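Local coordinates for mandelate racemase/muconate lactonizing enzyme (Polaromonas sp., PDB 2OG9), which probably catalyses a metal-dependent racemisation or related reaction on a hydroxy acid, as a mandelate racemase-like member of the enolase superfamily, at residues V18-C23 with A78-I83. Residues are numbered along the deposited sequence; the frame is centred on the assembly and turned at random.
Sequences VRISSC and AHAREI
I20 reaches from the strand to the backbone of the helix at A80 and R81. Its CD1 does most of the touching. That methyl lies 3.2 Å from R81 CA and 3.3 Å from R81 N. R81 CB is also near, 3.4 Å from I20 CD1. The approach to CA is unusually short and may owe something to the modelled position of CD1, so its exact value is doubtful. Two torsions aim the methyl at the helix. At chi1 51° CG1 is flanked by both the backbone N and the carbonyl carbon of I20. The chain then runs extended (chi2 172°), carrying CD1 straight out toward the helix. The second branch of I20 is less closely fitted. Its CG2 is 4.2 Å from A80 CB, and the same A80 methyl sits 4.0 Å from I20 CD1. A80 CB therefore faces both branches, at ordinary van der Waals distance. No hydrogen bond joins the two segments.

The strand belongs to the antiparallel sheet of the N-terminal domain, and helix 73-83 packs on one face of it. This is the alpha+beta capping domain that accompanies the TIM barrel in enolase superfamily enzymes. The C-terminal strand 375-382 completes its sheet beside strand 15-26. F77 of the same helix and F122 of helix 114-133 also pack on I20 and extend the apolar layer.

R81 marks the solvent side. Only the base of its side chain joins the contact. The chain bends at chi3 (58°), with the guanidinium leading away from the strand. On the helix, E82 points away from the strand, and its OE1 accepts a hydrogen bond from the backbone N of G72 of a second subunit.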
# COMPACT_ATOMS: atom_id res chain seq x y z
N VAL A 18 -6.40 -15.73 48.46
CA VAL A 18 -5.56 -16.05 47.31
C VAL A 18 -4.27 -16.68 47.80
O VAL A 18 -3.66 -16.18 48.75
CB VAL A 18 -5.20 -14.79 46.48
CG1 VAL A 18 -4.31 -15.17 45.31
CG2 VAL A 18 -6.46 -14.10 45.98
N ARG A 19 -3.85 -17.77 47.18
CA ARG A 19 -2.60 -18.43 47.55
C ARG A 19 -1.76 -18.72 46.32
O ARG A 19 -2.25 -19.27 45.33
CB ARG A 19 -2.87 -19.75 48.29
CG ARG A 19 -1.59 -20.53 48.58
CD ARG A 19 -1.80 -21.66 49.60
NE ARG A 19 -0.56 -22.39 49.84
CZ ARG A 19 -0.05 -23.29 49.00
NH1 ARG A 19 -0.67 -23.58 47.87
NH2 ARG A 19 1.10 -23.89 49.29
N ILE A 20 -0.49 -18.34 46.37
CA ILE A 20 0.41 -18.59 45.26
C ILE A 20 1.53 -19.50 45.72
O ILE A 20 2.02 -19.39 46.84
CB ILE A 20 1.03 -17.30 44.71
CG1 ILE A 20 1.62 -16.48 45.86
CG2 ILE A 20 -0.02 -16.53 43.92
CD1 ILE A 20 2.41 -15.29 45.40
N SER A 21 1.93 -20.41 44.84
CA SER A 21 2.98 -21.37 45.15
C SER A 21 3.93 -21.48 43.98
O SER A 21 3.50 -21.50 42.83
CB SER A 21 2.36 -22.76 45.39
OG SER A 21 1.23 -22.71 46.23
N SER A 22 5.23 -21.54 44.27
CA SER A 22 6.24 -21.70 43.24
C SER A 22 6.73 -23.13 43.39
O SER A 22 7.49 -23.46 44.31
CB SER A 22 7.39 -20.71 43.44
OG SER A 22 8.30 -20.78 42.35
N CYS A 23 6.28 -23.98 42.48
CA CYS A 23 6.60 -25.40 42.49
C CYS A 23 7.62 -25.79 41.42
O CYS A 23 7.41 -25.54 40.24
CB CYS A 23 5.30 -26.18 42.30
SG CYS A 23 5.48 -27.96 42.15
N ALA A 78 7.59 -13.67 42.76
CA ALA A 78 7.77 -12.40 43.46
C ALA A 78 6.74 -11.37 43.02
O ALA A 78 6.16 -10.68 43.85
CB ALA A 78 9.18 -11.86 43.22
N HIS A 79 6.50 -11.28 41.71
CA HIS A 79 5.52 -10.32 41.21
C HIS A 79 4.10 -10.74 41.61
O HIS A 79 3.30 -9.91 42.05
CB HIS A 79 5.61 -10.18 39.69
CG HIS A 79 4.93 -8.96 39.16
ND1 HIS A 79 5.40 -7.69 39.39
CD2 HIS A 79 3.78 -8.81 38.46
CE1 HIS A 79 4.58 -6.81 38.85
NE2 HIS A 79 3.58 -7.47 38.28
N ALA A 80 3.80 -12.03 41.46
CA ALA A 80 2.48 -12.55 41.81
C ALA A 80 2.18 -12.21 43.27
O ALA A 80 1.07 -11.80 43.61
CB ALA A 80 2.44 -14.06 41.60
N ARG A 81 3.17 -12.39 44.14
CA ARG A 81 3.00 -12.11 45.57
C ARG A 81 2.73 -10.63 45.81
O ARG A 81 1.90 -10.27 46.64
CB ARG A 81 4.26 -12.54 46.34
CG ARG A 81 4.22 -12.27 47.84
CD ARG A 81 5.45 -12.85 48.52
NE ARG A 81 6.68 -12.29 47.97
CZ ARG A 81 7.90 -12.78 48.18
NH1 ARG A 81 8.07 -13.85 48.94
NH2 ARG A 81 8.96 -12.20 47.62
N GLU A 82 3.43 -9.77 45.08
CA GLU A 82 3.25 -8.34 45.26
C GLU A 82 1.90 -7.81 44.78
O GLU A 82 1.35 -6.90 45.39
CB GLU A 82 4.38 -7.58 44.56
CG GLU A 82 4.28 -6.07 44.70
CD GLU A 82 5.48 -5.36 44.10
OE1 GLU A 82 6.00 -5.83 43.08
OE2 GLU A 82 5.89 -4.31 44.65
N ILE A 83 1.34 -8.39 43.72
CA ILE A 83 0.06 -7.90 43.21
C ILE A 83 -1.16 -8.66 43.71
O ILE A 83 -2.29 -8.17 43.58
CB ILE A 83 0.04 -7.85 41.66
CG1 ILE A 83 0.07 -9.26 41.07
CG2 ILE A 83 1.25 -7.06 41.15
CD1 ILE A 83 0.04 -9.28 39.54